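Local coordinates for assembly chaperone of ribosomal protein L4 (Acl4) (Chaetomium thermophilum, PDB 5TQB) that probably acts as a dedicated chaperone that binds newly made ribosomal protein L4 through a helical TPR-type scaffold and accompanies it toward ribosome assembly, at residues B[265-279]-B[292-306]. Residues are numbered along the deposited sequence; the frame is centred on the assembly and turned at random.
Sequences WYLGGYARYRLGEKE and WKDTWRSSRKWLRQC. With EDO (1,2-ethanediol), chain G.
The indole of Trp302 is sandwiched between two side chains of helix 265-279. On one face the guanidinium of Arg272 lies nearly flat, Arg272 CZ 3.4 Å from Trp302 CZ2; on the other Trp265 presents its edge in a T-shaped pair, ring planes 61° apart. Trp265 O lies in plane at the Trp302 edge. Gln305 CG makes a CH-pi contact over the six-membered ring of Trp265, 3.5 Å from Trp265 CE2. Arg272, extended from CG to NE, crosses the indole, and its NH2 donates to Gly268 O from above the carbonyl plane, helping hold the guanidinium's rotation. Tyr273 stacks offset on Trp296; at the Trp296 edge, NE1 bonds nearly straight (2.8 Å) to a lone pair of Tyr273 O. Ser299 turns OG away from its own N (chi1 177°) to reach Gly269 O at 2.6 Å. Gly268, Gly269 and Gly276 let the antiparallel axes close to 7.7 Å, a helical hairpin consistent with TPR-like architecture. Helix 244-257 supplies Thr251 to Arg272 NH2 and Glu252 as a long, weak ion partner; helix 318-333 supplies Ser330 to Tyr273 OH. Gly269 O and Tyr273 O keep their intrahelical N-H bonds; the off-centre cation-pi interaction would be expected to ease the arginine charge.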
# COMPACT_ATOMS: atom_id res chain seq x y z
N TRP B 265 -6.88 11.40 -3.61
CA TRP B 265 -6.75 12.79 -4.04
C TRP B 265 -7.82 13.62 -3.32
O TRP B 265 -7.56 14.72 -2.87
CB TRP B 265 -6.89 12.93 -5.56
CG TRP B 265 -5.65 12.60 -6.33
CD1 TRP B 265 -5.46 11.54 -7.17
CD2 TRP B 265 -4.42 13.33 -6.33
NE1 TRP B 265 -4.19 11.57 -7.70
CE2 TRP B 265 -3.53 12.66 -7.20
CE3 TRP B 265 -3.98 14.49 -5.68
CZ2 TRP B 265 -2.23 13.11 -7.43
CZ3 TRP B 265 -2.69 14.94 -5.92
CH2 TRP B 265 -1.83 14.25 -6.79
N TYR B 266 -9.01 13.05 -3.21
CA TYR B 266 -10.10 13.72 -2.52
C TYR B 266 -9.79 13.92 -1.04
O TYR B 266 -9.91 15.03 -0.52
CB TYR B 266 -11.39 12.91 -2.65
CG TYR B 266 -12.50 13.45 -1.80
CD1 TYR B 266 -13.22 14.57 -2.19
CD2 TYR B 266 -12.83 12.85 -0.59
CE1 TYR B 266 -14.23 15.07 -1.41
CE2 TYR B 266 -13.83 13.34 0.20
CZ TYR B 266 -14.53 14.46 -0.22
OH TYR B 266 -15.55 14.95 0.57
N LEU B 267 -9.38 12.86 -0.36
CA LEU B 267 -9.11 12.95 1.07
C LEU B 267 -7.99 13.95 1.36
O LEU B 267 -8.08 14.70 2.33
CB LEU B 267 -8.76 11.57 1.63
CG LEU B 267 -9.96 10.62 1.78
CD1 LEU B 267 -9.50 9.20 2.11
CD2 LEU B 267 -10.96 11.13 2.83
N GLY B 268 -6.97 13.97 0.52
CA GLY B 268 -5.86 14.90 0.69
C GLY B 268 -6.31 16.32 0.44
O GLY B 268 -5.90 17.25 1.15
N GLY B 269 -7.16 16.50 -0.57
CA GLY B 269 -7.72 17.81 -0.86
C GLY B 269 -8.62 18.29 0.26
O GLY B 269 -8.58 19.47 0.63
N TYR B 270 -9.43 17.39 0.80
CA TYR B 270 -10.36 17.74 1.86
C TYR B 270 -9.60 18.03 3.15
O TYR B 270 -9.92 18.98 3.88
CB TYR B 270 -11.38 16.63 2.09
CG TYR B 270 -12.51 17.06 3.01
CD1 TYR B 270 -12.69 16.45 4.25
CD2 TYR B 270 -13.39 18.07 2.64
CE1 TYR B 270 -13.71 16.84 5.09
CE2 TYR B 270 -14.41 18.47 3.47
CZ TYR B 270 -14.57 17.85 4.70
OH TYR B 270 -15.59 18.24 5.53
N ALA B 271 -8.59 17.21 3.44
CA ALA B 271 -7.78 17.41 4.63
C ALA B 271 -7.11 18.78 4.60
O ALA B 271 -6.95 19.43 5.62
CB ALA B 271 -6.73 16.31 4.75
N ARG B 272 -6.73 19.21 3.40
CA ARG B 272 -6.04 20.47 3.23
C ARG B 272 -7.03 21.63 3.27
O ARG B 272 -6.71 22.73 3.73
CB ARG B 272 -5.23 20.45 1.93
CG ARG B 272 -3.97 19.59 2.02
CD ARG B 272 -3.35 19.30 0.66
NE ARG B 272 -2.09 18.57 0.80
CZ ARG B 272 -2.00 17.28 1.12
NH1 ARG B 272 -0.81 16.71 1.23
NH2 ARG B 272 -3.09 16.55 1.32
N TYR B 273 -8.26 21.37 2.82
CA TYR B 273 -9.33 22.35 2.90
C TYR B 273 -9.71 22.62 4.35
O TYR B 273 -9.88 23.77 4.76
CB TYR B 273 -10.56 21.86 2.12
CG TYR B 273 -11.75 22.78 2.20
CD1 TYR B 273 -12.67 22.67 3.23
CD2 TYR B 273 -11.96 23.76 1.24
CE1 TYR B 273 -13.76 23.51 3.31
CE2 TYR B 273 -13.05 24.61 1.31
CZ TYR B 273 -13.95 24.48 2.34
OH TYR B 273 -15.04 25.32 2.42
N ARG B 274 -9.84 21.54 5.12
CA ARG B 274 -10.18 21.64 6.54
C ARG B 274 -9.08 22.36 7.29
O ARG B 274 -9.35 23.22 8.14
CB ARG B 274 -10.37 20.24 7.14
CG ARG B 274 -11.53 19.45 6.55
CD ARG B 274 -12.84 19.92 7.13
NE ARG B 274 -12.96 19.53 8.53
CZ ARG B 274 -13.78 20.11 9.40
NH1 ARG B 274 -13.81 19.68 10.65
NH2 ARG B 274 -14.57 21.12 9.02
N LEU B 275 -7.84 22.01 6.98
CA LEU B 275 -6.69 22.64 7.61
C LEU B 275 -6.67 24.14 7.30
O LEU B 275 -6.31 24.95 8.15
CB LEU B 275 -5.40 21.97 7.12
CG LEU B 275 -4.10 22.46 7.76
CD1 LEU B 275 -4.14 22.30 9.28
CD2 LEU B 275 -2.92 21.71 7.17
N GLY B 276 -7.07 24.50 6.08
CA GLY B 276 -7.09 25.89 5.68
C GLY B 276 -8.15 26.68 6.42
O GLY B 276 -7.95 27.85 6.74
N GLU B 277 -9.29 26.04 6.69
CA GLU B 277 -10.36 26.68 7.45
C GLU B 277 -9.85 27.06 8.83
O GLU B 277 -10.07 28.18 9.30
CB GLU B 277 -11.58 25.77 7.58
CG GLU B 277 -12.40 25.61 6.31
CD GLU B 277 -13.74 24.92 6.55
OE1 GLU B 277 -14.77 25.46 6.11
OE2 GLU B 277 -13.75 23.84 7.19
N LYS B 278 -9.16 26.12 9.48
CA LYS B 278 -8.65 26.35 10.83
C LYS B 278 -7.63 27.49 10.85
O LYS B 278 -7.78 28.44 11.62
CB LYS B 278 -8.02 25.07 11.38
CG LYS B 278 -9.01 23.96 11.67
CD LYS B 278 -8.30 22.69 12.14
CE LYS B 278 -9.29 21.63 12.62
NZ LYS B 278 -10.18 21.11 11.55
N GLU B 279 -6.61 27.38 10.00
CA GLU B 279 -5.57 28.40 9.91
C GLU B 279 -6.17 29.77 9.61
O GLU B 279 -5.67 30.80 10.08
CB GLU B 279 -4.55 28.03 8.83
CG GLU B 279 -3.72 26.81 9.18
CD GLU B 279 -2.77 26.40 8.06
OE1 GLU B 279 -2.87 26.95 6.94
OE2 GLU B 279 -1.91 25.53 8.32
N TRP B 292 -2.94 30.44 5.25
CA TRP B 292 -4.11 29.63 4.94
C TRP B 292 -4.43 29.65 3.45
O TRP B 292 -4.96 28.67 2.91
CB TRP B 292 -5.32 30.12 5.74
CG TRP B 292 -5.80 31.49 5.34
CD1 TRP B 292 -5.37 32.68 5.84
CD2 TRP B 292 -6.79 31.80 4.36
NE1 TRP B 292 -6.04 33.71 5.24
CE2 TRP B 292 -6.92 33.20 4.32
CE3 TRP B 292 -7.59 31.03 3.51
CZ2 TRP B 292 -7.81 33.85 3.47
CZ3 TRP B 292 -8.48 31.68 2.66
CH2 TRP B 292 -8.57 33.07 2.65
N LYS B 293 -4.11 30.75 2.78
CA LYS B 293 -4.36 30.86 1.35
C LYS B 293 -3.53 29.85 0.56
O LYS B 293 -4.02 29.21 -0.36
CB LYS B 293 -4.08 32.29 0.86
CG LYS B 293 -5.06 33.31 1.42
CD LYS B 293 -4.86 34.69 0.83
CE LYS B 293 -5.89 35.67 1.39
NZ LYS B 293 -5.64 37.09 0.98
N ASP B 294 -2.27 29.69 0.95
CA ASP B 294 -1.40 28.71 0.31
C ASP B 294 -1.87 27.29 0.61
O ASP B 294 -1.75 26.40 -0.24
CB ASP B 294 0.05 28.90 0.76
CG ASP B 294 0.69 30.13 0.15
OD1 ASP B 294 1.46 30.82 0.86
OD2 ASP B 294 0.43 30.41 -1.04
N THR B 295 -2.42 27.10 1.80
CA THR B 295 -2.95 25.79 2.19
C THR B 295 -4.19 25.44 1.36
O THR B 295 -4.39 24.29 1.00
CB THR B 295 -3.29 25.75 3.68
OG1 THR B 295 -2.15 26.17 4.44
CG2 THR B 295 -3.70 24.35 4.11
N TRP B 296 -5.01 26.45 1.07
CA TRP B 296 -6.20 26.24 0.25
C TRP B 296 -5.84 26.13 -1.23
O TRP B 296 -6.56 25.50 -2.00
CB TRP B 296 -7.22 27.36 0.47
CG TRP B 296 -8.34 27.00 1.42
CD1 TRP B 296 -8.34 26.00 2.34
CD2 TRP B 296 -9.62 27.65 1.54
NE1 TRP B 296 -9.54 25.98 3.03
CE2 TRP B 296 -10.33 26.98 2.55
CE3 TRP B 296 -10.22 28.73 0.89
CZ2 TRP B 296 -11.62 27.36 2.92
CZ3 TRP B 296 -11.50 29.10 1.26
CH2 TRP B 296 -12.19 28.42 2.27
N ARG B 297 -4.73 26.74 -1.63
CA ARG B 297 -4.27 26.62 -3.00
C ARG B 297 -3.92 25.16 -3.31
O ARG B 297 -4.35 24.62 -4.33
CB ARG B 297 -3.07 27.53 -3.27
CG ARG B 297 -3.47 28.96 -3.57
CD ARG B 297 -2.27 29.85 -3.81
NE ARG B 297 -2.69 31.22 -4.12
CZ ARG B 297 -2.74 32.21 -3.25
NH1 ARG B 297 -2.37 32.03 -1.98
NH2 ARG B 297 -3.14 33.41 -3.64
N SER B 298 -3.16 24.53 -2.42
CA SER B 298 -2.82 23.12 -2.59
C SER B 298 -4.05 22.23 -2.47
O SER B 298 -4.14 21.20 -3.13
CB SER B 298 -1.75 22.68 -1.58
OG SER B 298 -1.99 23.23 -0.30
N SER B 299 -5.02 22.64 -1.65
CA SER B 299 -6.27 21.90 -1.55
C SER B 299 -6.94 21.88 -2.92
O SER B 299 -7.43 20.84 -3.36
CB SER B 299 -7.19 22.55 -0.51
OG SER B 299 -8.44 21.88 -0.45
N ARG B 300 -6.94 23.02 -3.59
CA ARG B 300 -7.53 23.14 -4.92
C ARG B 300 -6.80 22.26 -5.93
O ARG B 300 -7.43 21.64 -6.80
CB ARG B 300 -7.48 24.60 -5.37
CG ARG B 300 -8.42 24.92 -6.52
CD ARG B 300 -7.78 25.90 -7.49
NE ARG B 300 -7.28 27.10 -6.83
CZ ARG B 300 -6.44 27.97 -7.40
NH1 ARG B 300 -6.01 27.77 -8.64
NH2 ARG B 300 -6.03 29.03 -6.72
N LYS B 301 -5.47 22.20 -5.82
CA LYS B 301 -4.66 21.40 -6.74
C LYS B 301 -4.96 19.92 -6.59
O LYS B 301 -5.06 19.19 -7.57
CB LYS B 301 -3.17 21.66 -6.48
CG LYS B 301 -2.71 23.06 -6.84
CD LYS B 301 -1.29 23.34 -6.36
CE LYS B 301 -0.91 24.81 -6.56
NZ LYS B 301 0.43 25.15 -6.00
N TRP B 302 -5.12 19.47 -5.35
CA TRP B 302 -5.46 18.08 -5.07
C TRP B 302 -6.85 17.75 -5.63
O TRP B 302 -7.04 16.68 -6.22
CB TRP B 302 -5.40 17.80 -3.57
CG TRP B 302 -4.02 17.53 -3.06
CD1 TRP B 302 -2.99 18.42 -2.94
CD2 TRP B 302 -3.51 16.27 -2.59
NE1 TRP B 302 -1.88 17.79 -2.43
CE2 TRP B 302 -2.17 16.47 -2.21
CE3 TRP B 302 -4.07 14.99 -2.47
CZ2 TRP B 302 -1.38 15.45 -1.70
CZ3 TRP B 302 -3.27 13.97 -1.97
CH2 TRP B 302 -1.94 14.20 -1.59
N LEU B 303 -7.80 18.66 -5.45
CA LEU B 303 -9.17 18.41 -5.86
C LEU B 303 -9.34 18.49 -7.37
O LEU B 303 -10.11 17.73 -7.96
CB LEU B 303 -10.12 19.39 -5.17
CG LEU B 303 -10.26 19.24 -3.65
CD1 LEU B 303 -11.06 20.41 -3.09
CD2 LEU B 303 -10.91 17.92 -3.28
N ARG B 304 -8.62 19.42 -8.00
CA ARG B 304 -8.60 19.48 -9.46
C ARG B 304 -8.08 18.15 -9.99
O ARG B 304 -8.66 17.56 -10.89
CB ARG B 304 -7.70 20.63 -9.93
CG ARG B 304 -8.31 22.02 -9.71
CD ARG B 304 -8.96 22.56 -10.97
NE ARG B 304 -9.68 23.81 -10.72
CZ ARG B 304 -9.11 25.01 -10.65
NH1 ARG B 304 -7.80 25.15 -10.79
NH2 ARG B 304 -9.86 26.08 -10.41
N GLN B 305 -6.99 17.68 -9.39
CA GLN B 305 -6.36 16.44 -9.81
C GLN B 305 -7.27 15.25 -9.54
O GLN B 305 -7.25 14.26 -10.27
CB GLN B 305 -5.02 16.26 -9.10
CG GLN B 305 -4.22 15.06 -9.59
CD GLN B 305 -3.82 15.19 -11.05
OE1 GLN B 305 -3.70 16.29 -11.59
NE2 GLN B 305 -3.62 14.05 -11.70
N CYS B 306 -8.07 15.35 -8.48
CA CYS B 306 -9.03 14.30 -8.17
C CYS B 306 -10.03 14.16 -9.31
O CYS B 306 -10.25 13.06 -9.81
CB CYS B 306 -9.76 14.61 -6.86
SG CYS B 306 -11.20 13.56 -6.55
C1 EDO G . -0.13 13.20 -10.94
O1 EDO G . 0.52 12.66 -9.81
C2 EDO G . -0.78 12.09 -11.74
O2 EDO G . -1.93 11.62 -11.07